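Local coordinates for protein ESSC (Geobacillus thermodenitrificans, PDB 5FWH) that forms the N-terminal forkhead-associated domain of EssC, an FtsK/SpoIIIE-type ATPase that probably takes part in protein export by the bacterial type VII secretion apparatus, at residues 7-12 with 36-41; 44-49 with 59-64; 96-101 with 176-181. All blocks are in the same frame, centred on the assembly; numbering follows the deposited sequence.

Interaction 1: 7-12 with 36-41; sequences LYETYC and VSSFSF
Y8 sets its ring against V36 and F39, the apolar half of this surface contact. CG of Y8 stands between the backbone N and the carbonyl carbon (chi1 58°), which turns the ring out toward the 36-41 loop. One ring face takes CG1 of V36, a CH-pi contact with the methyl 4.0 Å from the ring centroid, while CB of Y11 lies over the opposite face. The edge of Y8 is directed at the face of F39 in a T-shaped pair, the planes at 76°, and Y8 CB rests 3.8 Å from F39 CZ. An alanine in place of Y8 would probably leave the V36 methyl and the F39 ring without their aromatic partner and open a gap between turn and loop. Beside the rings, E9 stretches its chain across so that OE2 accepts a hydrogen bond from S38 OG at 3.2 Å, the hydroxyl lying above the carboxylate plane. The Y8 hydroxyl is hydrogen-bonded to Q13 NE2. The type II' turn Y8-Y11 closes the hairpin of strands 3-8 and 11-16, and the partner loop follows strand 34-35 of the mixed sheet that includes strand 23-27; V36 and F39 also lean on M84 of strand 84-88.

Interaction 2: 44-49 with 59-64; sequences GYIQIE and VLQGGR
G44 opens the contact by lying against Q61, its CA 3.3 Å from Q61 O in a CA-H...O approach. A side chain here would run into that carbonyl oxygen, and the positive phi of 93° also suits glycine. Y45 leaves the backbone away from 59-64; its side chain rests on V25 of strand 23-27, its hydroxyl hydrogen-bonds Q29 and its ring meets H32 edge to face, both beyond that strand. At I46 the CD1 methyl reaches Q61, 3.5 Å from its CG, while the CG2 branch touches V59 CG1; the side-chain NE2 of Q61 is hydrogen-bonded to D78 O. The segments belong to an antiparallel beta hairpin, strands 46-50 and 57-60, in the mixed sheet of the forkhead-associated fold, and from Q47 on they pair. Q47 and L60 form its hydrogen-bonded pair: L60 N gives Q47 O a nearly linear bond (178°, 2.8 Å) in the carbonyl plane, and Q47 N returns one to L60 O at 2.9 Å. The Q47 side chain folds back at chi2 (80°), which carries OE1 over L60 CB to the G63 amide. G63 N donates to it at 2.8 Å, tilted from the carbonyl plane, and the glutamine thereby ties its strand to the turn beyond L60, where Q61 N also bonds R64 O. I48 and V59, the non-hydrogen-bonded pair, lie side by side, CD1 of I48 3.9 Å from CG2 of V59, on the buried face that I24 and I26 of strand 23-27 also reach. E49 sends OE1 obliquely past CD1 of L60.

Interaction 3: 96-101 with 176-181; sequences YVYYVG and LAVTSS
Chi1 of Y98 (-57°) places CG opposite its carbonyl carbon, and in V178 the CG2 branch is likewise turned away from the carbonyl carbon; the two groups meet on one side of the strand pair. CG2 of V178 lies at the edge of the Y98 ring, in its plane and 3.9 Å from CE2. Y96, with a similar chi1 of -64°, holds its ring on the same side, the edge carbon CD1 3.8 Å from V178 O. That oxygen also accepts the Y96 amide at 3.1 Å, and V178 N replies to Y96 O at 3.0 Å. A second pair of backbone bonds, Y98 N to L176 O and L176 N to Y98 O, measures 2.9 Å each. Between them V97 and A177 form the non-hydrogen-bonded pair on the opposite face, where CG2 of V97 and CB of A177 are 4.0 Å apart. The Y96 hydroxyl is bonded to E183 and to the amide of V184. The pieces 96-99 and 176-180 run antiparallel, 154° between their directions; their strands, 94-99 and 175-180, are neighbours in an antiparallel sheet, consistent with a forkhead-associated fold; strand 166-170 flanks the second, bonding A177 and T179, and strand 189-190 adjoins the first.

Interactions 1 and 2 share one half of the chain, interaction 3 the other, on the opposite side of the chain's centre. The centres of interactions 1 and 2 are about 16 Å apart, and the two meet where F41 CE1 packs 4.3 Å from I46 CG1; the 36-41 loop leads, a few residues on, into segment 44-49. Interaction 3 lies about 30 Å from interaction 1 and 35 Å from interaction 2 between centres, with nearest atoms about 12 and 15 Å away, so neither touches it. Along the chain the three follow in series, none enclosing another.

Interaction 1: 7-12 with 36-41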
loop_
_atom_site.group_PDB
_atom_site.type_symbol
_atom_site.label_atom_id
_atom_site.label_comp_id
_atom_site.label_asym_id
_atom_site.label_seq_id
_atom_site.Cartn_x
_atom_site.Cartn_y
_atom_site.Cartn_z
ATOM N N LEU A 7 -6.523 -3.082 5.919
ATOM C CA LEU A 7 -5.671 -4.048 6.504
ATOM C C LEU A 7 -6.417 -4.770 7.626
ATOM O O LEU A 7 -7.012 -4.146 8.465
ATOM C CB LEU A 7 -4.418 -3.393 7.094
ATOM C CG LEU A 7 -3.562 -2.659 6.031
ATOM C CD1 LEU A 7 -3.934 -1.164 5.969
ATOM C CD2 LEU A 7 -2.072 -2.800 6.365
ATOM N N TYR A 8 -6.301 -6.092 7.587
ATOM C CA TYR A 8 -6.910 -6.991 8.580
ATOM C C TYR A 8 -6.256 -8.377 8.425
ATOM O O TYR A 8 -5.764 -8.719 7.307
ATOM C CB TYR A 8 -8.410 -7.076 8.334
ATOM C CG TYR A 8 -8.743 -7.559 6.950
ATOM C CD1 TYR A 8 -8.678 -6.699 5.862
ATOM C CD2 TYR A 8 -9.135 -8.869 6.719
ATOM C CE1 TYR A 8 -8.989 -7.111 4.618
ATOM C CE2 TYR A 8 -9.418 -9.306 5.447
ATOM C CZ TYR A 8 -9.356 -8.408 4.406
ATOM O OH TYR A 8 -9.633 -8.808 3.136
ATOM N N GLU A 9 -6.231 -9.170 9.521
ATOM C CA GLU A 9 -5.527 -10.449 9.556
ATOM C C GLU A 9 -4.173 -10.302 8.837
ATOM O O GLU A 9 -3.386 -9.467 9.254
ATOM C CB GLU A 9 -6.388 -11.590 9.002
ATOM C CG GLU A 9 -7.740 -11.694 9.723
ATOM C CD GLU A 9 -8.421 -13.074 9.698
ATOM O OE1 GLU A 9 -7.718 -14.130 9.575
ATOM O OE2 GLU A 9 -9.676 -13.111 9.822
ATOM N N THR A 10 -3.942 -11.067 7.767
ATOM C CA THR A 10 -2.696 -11.051 6.992
ATOM C C THR A 10 -2.923 -10.510 5.544
ATOM O O THR A 10 -2.241 -10.901 4.594
ATOM C CB THR A 10 -2.177 -12.496 6.924
ATOM O OG1 THR A 10 -3.221 -13.344 6.388
ATOM C CG2 THR A 10 -1.740 -12.970 8.334
ATOM N N TYR A 11 -3.950 -9.681 5.378
ATOM C CA TYR A 11 -4.370 -9.178 4.078
ATOM C C TYR A 11 -4.310 -7.672 4.088
ATOM O O TYR A 11 -4.400 -7.061 5.162
ATOM C CB TYR A 11 -5.800 -9.604 3.765
ATOM C CG TYR A 11 -5.876 -11.112 3.815
ATOM C CD1 TYR A 11 -5.216 -11.875 2.857
ATOM C CD2 TYR A 11 -6.516 -11.767 4.887
ATOM C CE1 TYR A 11 -5.212 -13.280 2.933
ATOM C CE2 TYR A 11 -6.534 -13.136 4.959
ATOM C CZ TYR A 11 -5.882 -13.882 3.985
ATOM O OH TYR A 11 -5.910 -15.225 4.069
ATOM N N CYS A 12 -4.156 -7.112 2.880
ATOM C CA CYS A 12 -4.318 -5.699 2.665
ATOM C C CYS A 12 -5.091 -5.596 1.350
ATOM O O CYS A 12 -4.631 -6.157 0.340
ATOM C CB CYS A 12 -2.943 -5.052 2.518
ATOM S SG CYS A 12 -2.953 -3.262 2.201
ATOM N N VAL A 36 -14.984 -7.659 3.603
ATOM C CA VAL A 36 -14.253 -8.498 4.539
ATOM C C VAL A 36 -15.216 -9.537 5.115
ATOM O O VAL A 36 -15.973 -9.255 6.048
ATOM C CB VAL A 36 -13.696 -7.688 5.710
ATOM C CG1 VAL A 36 -12.882 -8.615 6.610
ATOM C CG2 VAL A 36 -12.881 -6.479 5.190
ATOM N N SER A 37 -15.170 -10.746 4.574
ATOM C CA SER A 37 -16.161 -11.770 4.929
ATOM C C SER A 37 -15.864 -12.468 6.238
ATOM O O SER A 37 -16.776 -13.023 6.854
ATOM C CB SER A 37 -16.287 -12.811 3.816
ATOM O OG SER A 37 -15.001 -13.085 3.323
ATOM N N SER A 38 -14.607 -12.441 6.656
ATOM C CA SER A 38 -14.231 -13.107 7.880
ATOM C C SER A 38 -14.657 -12.356 9.155
ATOM O O SER A 38 -14.597 -12.967 10.222
ATOM C CB SER A 38 -12.725 -13.349 7.888
ATOM O OG SER A 38 -12.017 -12.119 7.839
ATOM N N PHE A 39 -15.052 -11.065 9.057
ATOM C CA PHE A 39 -15.544 -10.265 10.189
ATOM C C PHE A 39 -17.101 -10.238 10.293
ATOM O O PHE A 39 -17.800 -10.314 9.262
ATOM C CB PHE A 39 -15.060 -8.840 10.037
ATOM C CG PHE A 39 -13.609 -8.618 10.376
ATOM C CD1 PHE A 39 -12.628 -9.630 10.265
ATOM C CD2 PHE A 39 -13.209 -7.361 10.796
ATOM C CE1 PHE A 39 -11.297 -9.375 10.575
ATOM C CE2 PHE A 39 -11.875 -7.108 11.112
ATOM C CZ PHE A 39 -10.919 -8.110 11.004
ATOM N N SER A 40 -17.595 -10.063 11.526
ATOM C CA SER A 40 -19.020 -9.953 11.942
ATOM C C SER A 40 -19.709 -8.598 11.657
ATOM O O SER A 40 -20.891 -8.530 11.281
ATOM C CB SER A 40 -19.080 -10.152 13.493
ATOM O OG SER A 40 -18.329 -9.143 14.267
ATOM N N PHE A 41 -18.963 -7.528 11.969
ATOM C CA PHE A 41 -19.444 -6.155 11.978
ATOM C C PHE A 41 -20.679 -6.000 12.907
ATOM O O PHE A 41 -21.652 -5.300 12.565
ATOM C CB PHE A 41 -19.719 -5.660 10.533
ATOM C CG PHE A 41 -18.491 -5.603 9.674
ATOM C CD1 PHE A 41 -17.602 -4.538 9.795
ATOM C CD2 PHE A 41 -18.203 -6.626 8.805
ATOM C CE1 PHE A 41 -16.457 -4.490 9.035
ATOM C CE2 PHE A 41 -17.072 -6.597 8.047
ATOM C CZ PHE A 41 -16.192 -5.529 8.154
#

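Interaction 2: 44-49 with 59-64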
loop_
_atom_site.group_PDB
_atom_site.type_symbol
_atom_site.label_atom_id
_atom_site.label_comp_id
_atom_site.label_asym_id
_atom_site.label_seq_id
_atom_site.Cartn_x
_atom_site.Cartn_y
_atom_site.Cartn_z
ATOM N N GLY A 44 -21.672 -2.532 13.664
ATOM C CA GLY A 44 -21.880 -1.689 12.478
ATOM C C GLY A 44 -20.876 -1.973 11.385
ATOM O O GLY A 44 -19.777 -2.452 11.633
ATOM N N TYR A 45 -21.283 -1.752 10.138
ATOM C CA TYR A 45 -20.357 -1.731 9.062
ATOM C C TYR A 45 -19.542 -0.431 9.245
ATOM O O TYR A 45 -19.816 0.395 10.174
ATOM C CB TYR A 45 -21.085 -1.845 7.689
ATOM C CG TYR A 45 -21.971 -3.101 7.545
ATOM C CD1 TYR A 45 -21.492 -4.375 7.894
ATOM C CD2 TYR A 45 -23.302 -3.022 7.076
ATOM C CE1 TYR A 45 -22.292 -5.504 7.801
ATOM C CE2 TYR A 45 -24.115 -4.173 6.966
ATOM C CZ TYR A 45 -23.615 -5.415 7.323
ATOM O OH TYR A 45 -24.403 -6.579 7.211
ATOM N N ILE A 46 -18.494 -0.269 8.435
ATOM C CA ILE A 46 -17.709 0.921 8.453
ATOM C C ILE A 46 -18.078 1.715 7.300
ATOM O O ILE A 46 -18.106 1.201 6.161
ATOM C CB ILE A 46 -16.208 0.625 8.475
ATOM C CG1 ILE A 46 -15.826 -0.303 9.662
ATOM C CG2 ILE A 46 -15.391 1.926 8.576
ATOM C CD1 ILE A 46 -16.296 0.215 11.033
ATOM N N GLN A 47 -18.426 2.973 7.580
ATOM C CA GLN A 47 -18.760 3.933 6.539
ATOM C C GLN A 47 -17.641 4.923 6.429
ATOM O O GLN A 47 -17.195 5.483 7.442
ATOM C CB GLN A 47 -20.070 4.693 6.869
ATOM C CG GLN A 47 -21.346 3.880 7.153
ATOM C CD GLN A 47 -21.456 3.307 8.565
ATOM O OE1 GLN A 47 -21.439 4.026 9.601
ATOM N NE2 GLN A 47 -21.617 2.016 8.621
ATOM N N ILE A 48 -17.221 5.167 5.212
ATOM C CA ILE A 48 -16.258 6.198 4.873
ATOM C C ILE A 48 -16.955 7.152 3.922
ATOM O O ILE A 48 -17.479 6.714 2.923
ATOM C CB ILE A 48 -15.010 5.603 4.152
ATOM C CG1 ILE A 48 -14.504 4.354 4.851
ATOM C CG2 ILE A 48 -13.894 6.614 4.073
ATOM C CD1 ILE A 48 -13.913 4.577 6.232
ATOM N N GLU A 49 -16.993 8.435 4.247
ATOM C CA GLU A 49 -17.545 9.431 3.358
ATOM C C GLU A 49 -16.594 10.615 3.153
ATOM O O GLU A 49 -15.881 11.014 4.061
ATOM C CB GLU A 49 -18.933 9.895 3.839
ATOM C CG GLU A 49 -18.939 10.838 5.035
ATOM C CD GLU A 49 -20.304 11.481 5.350
ATOM O OE1 GLU A 49 -21.281 10.752 5.651
ATOM O OE2 GLU A 49 -20.397 12.736 5.329
ATOM N N VAL A 59 -15.032 8.944 9.036
ATOM C CA VAL A 59 -15.104 7.557 9.355
ATOM C C VAL A 59 -16.205 7.425 10.397
ATOM O O VAL A 59 -16.168 8.034 11.494
ATOM C CB VAL A 59 -13.789 6.941 9.912
ATOM C CG1 VAL A 59 -14.009 5.446 10.199
ATOM C CG2 VAL A 59 -12.637 7.034 8.920
ATOM N N LEU A 60 -17.187 6.627 10.049
ATOM C CA LEU A 60 -18.298 6.325 10.953
ATOM C C LEU A 60 -18.391 4.785 11.150
ATOM O O LEU A 60 -18.096 3.986 10.273
ATOM C CB LEU A 60 -19.606 6.856 10.381
ATOM C CG LEU A 60 -19.659 8.075 9.458
ATOM C CD1 LEU A 60 -20.962 8.040 8.679
ATOM C CD2 LEU A 60 -19.619 9.358 10.275
ATOM N N GLN A 61 -18.803 4.337 12.298
ATOM C CA GLN A 61 -18.926 2.886 12.472
ATOM C C GLN A 61 -20.375 2.431 12.700
ATOM O O GLN A 61 -20.776 1.435 12.127
ATOM C CB GLN A 61 -17.961 2.395 13.526
ATOM C CG GLN A 61 -18.139 0.931 13.913
ATOM C CD GLN A 61 -17.094 0.473 14.917
ATOM O OE1 GLN A 61 -16.610 1.276 15.720
ATOM N NE2 GLN A 61 -16.756 -0.819 14.885
ATOM N N GLY A 62 -21.168 3.158 13.478
ATOM C CA GLY A 62 -22.620 2.849 13.467
ATOM C C GLY A 62 -23.485 3.958 12.895
ATOM O O GLY A 62 -24.555 4.254 13.412
ATOM N N GLY A 63 -23.014 4.612 11.848
ATOM C CA GLY A 63 -23.587 5.892 11.491
ATOM C C GLY A 63 -23.119 6.999 12.413
ATOM O O GLY A 63 -23.507 8.166 12.229
ATOM N N ARG A 64 -22.273 6.657 13.391
ATOM C CA ARG A 64 -21.636 7.663 14.201
ATOM C C ARG A 64 -20.133 7.704 13.926
ATOM O O ARG A 64 -19.472 6.662 13.663
ATOM C CB ARG A 64 -21.957 7.512 15.694
ATOM C CG ARG A 64 -21.674 6.167 16.349
ATOM C CD ARG A 64 -22.529 6.046 17.604
ATOM N NE ARG A 64 -22.336 4.732 18.198
ATOM C CZ ARG A 64 -23.217 4.072 18.953
ATOM N NH1 ARG A 64 -24.424 4.578 19.284
ATOM N NH2 ARG A 64 -22.870 2.876 19.404
#

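Interaction 3: 96-101 with 176-181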
loop_
_atom_site.group_PDB
_atom_site.type_symbol
_atom_site.label_atom_id
_atom_site.label_comp_id
_atom_site.label_asym_id
_atom_site.label_seq_id
_atom_site.Cartn_x
_atom_site.Cartn_y
_atom_site.Cartn_z
ATOM N N TYR A 96 7.170 7.159 -10.072
ATOM C CA TYR A 96 8.545 7.262 -10.432
ATOM C C TYR A 96 8.887 5.970 -11.096
ATOM O O TYR A 96 8.436 4.945 -10.630
ATOM C CB TYR A 96 9.374 7.317 -9.162
ATOM C CG TYR A 96 9.142 8.496 -8.326
ATOM C CD1 TYR A 96 8.130 8.510 -7.412
ATOM C CD2 TYR A 96 9.959 9.625 -8.466
ATOM C CE1 TYR A 96 7.895 9.617 -6.664
ATOM C CE2 TYR A 96 9.745 10.730 -7.711
ATOM C CZ TYR A 96 8.713 10.721 -6.814
ATOM O OH TYR A 96 8.500 11.823 -6.057
ATOM N N VAL A 97 9.744 5.982 -12.086
ATOM C CA VAL A 97 10.184 4.728 -12.687
ATOM C C VAL A 97 11.664 4.762 -12.696
ATOM O O VAL A 97 12.244 5.711 -13.111
ATOM C CB VAL A 97 9.633 4.479 -14.106
ATOM C CG1 VAL A 97 10.113 3.129 -14.651
ATOM C CG2 VAL A 97 8.117 4.510 -14.051
ATOM N N TYR A 98 12.264 3.718 -12.161
ATOM C CA TYR A 98 13.703 3.586 -12.111
ATOM C C TYR A 98 14.189 2.472 -12.991
ATOM O O TYR A 98 13.583 1.372 -13.023
ATOM C CB TYR A 98 14.166 3.298 -10.666
ATOM C CG TYR A 98 13.679 4.396 -9.710
ATOM C CD1 TYR A 98 14.251 5.696 -9.715
ATOM C CD2 TYR A 98 12.608 4.162 -8.878
ATOM C CE1 TYR A 98 13.785 6.691 -8.858
ATOM C CE2 TYR A 98 12.158 5.144 -8.009
ATOM C CZ TYR A 98 12.738 6.410 -8.036
ATOM O OH TYR A 98 12.217 7.314 -7.145
ATOM N N TYR A 99 15.330 2.731 -13.610
ATOM C CA TYR A 99 16.074 1.746 -14.384
ATOM C C TYR A 99 17.054 1.039 -13.448
ATOM O O TYR A 99 17.883 1.680 -12.828
ATOM C CB TYR A 99 16.776 2.415 -15.590
ATOM C CG TYR A 99 17.644 1.465 -16.324
ATOM C CD1 TYR A 99 17.076 0.488 -17.099
ATOM C CD2 TYR A 99 19.020 1.490 -16.191
ATOM C CE1 TYR A 99 17.849 -0.461 -17.751
ATOM C CE2 TYR A 99 19.821 0.551 -16.848
ATOM C CZ TYR A 99 19.223 -0.413 -17.638
ATOM O OH TYR A 99 19.956 -1.353 -18.307
ATOM N N VAL A 100 16.918 -0.283 -13.325
ATOM C CA VAL A 100 17.702 -1.057 -12.389
ATOM C C VAL A 100 18.347 -2.269 -13.077
ATOM O O VAL A 100 18.737 -3.210 -12.410
ATOM C CB VAL A 100 16.870 -1.509 -11.165
ATOM C CG1 VAL A 100 16.411 -0.314 -10.336
ATOM C CG2 VAL A 100 15.667 -2.359 -11.586
ATOM N N GLY A 101 18.465 -2.218 -14.403
ATOM C CA GLY A 101 19.172 -3.211 -15.187
ATOM C C GLY A 101 20.650 -3.434 -14.851
ATOM O O GLY A 101 21.204 -4.490 -15.152
ATOM N N LEU A 176 11.492 -0.546 -12.469
ATOM C CA LEU A 176 10.765 -0.624 -11.213
ATOM C C LEU A 176 9.971 0.647 -10.990
ATOM O O LEU A 176 10.566 1.731 -10.941
ATOM C CB LEU A 176 11.761 -0.842 -10.088
ATOM C CG LEU A 176 11.164 -0.779 -8.702
ATOM C CD1 LEU A 176 10.206 -1.952 -8.535
ATOM C CD2 LEU A 176 12.293 -0.765 -7.700
ATOM N N ALA A 177 8.647 0.517 -10.906
ATOM C CA ALA A 177 7.794 1.654 -10.715
ATOM C C ALA A 177 7.362 1.668 -9.292
ATOM O O ALA A 177 7.026 0.623 -8.704
ATOM C CB ALA A 177 6.607 1.651 -11.635
ATOM N N VAL A 178 7.488 2.837 -8.717
ATOM C CA VAL A 178 7.111 3.109 -7.346
ATOM C C VAL A 178 6.036 4.166 -7.250
ATOM O O VAL A 178 6.239 5.213 -7.809
ATOM C CB VAL A 178 8.338 3.614 -6.584
ATOM C CG1 VAL A 178 7.963 3.902 -5.118
ATOM C CG2 VAL A 178 9.432 2.587 -6.753
ATOM N N THR A 179 4.893 3.917 -6.599
ATOM C CA THR A 179 3.857 4.962 -6.504
ATOM C C THR A 179 3.672 5.260 -5.047
ATOM O O THR A 179 3.717 4.350 -4.234
ATOM C CB THR A 179 2.546 4.555 -7.169
ATOM O OG1 THR A 179 2.874 4.237 -8.514
ATOM C CG2 THR A 179 1.533 5.701 -7.172
ATOM N N SER A 180 3.476 6.533 -4.750
ATOM C CA SER A 180 3.576 7.027 -3.404
ATOM C C SER A 180 2.818 8.309 -3.301
ATOM O O SER A 180 2.836 9.116 -4.205
ATOM C CB SER A 180 5.012 7.372 -3.082
ATOM O OG SER A 180 5.132 7.783 -1.749
ATOM N N SER A 181 2.238 8.532 -2.143
ATOM C CA SER A 181 1.670 9.827 -1.815
ATOM C C SER A 181 2.709 10.862 -1.438
ATOM O O SER A 181 2.356 11.996 -1.370
ATOM C CB SER A 181 0.561 9.721 -0.741
ATOM O OG SER A 181 0.671 8.534 0.036
#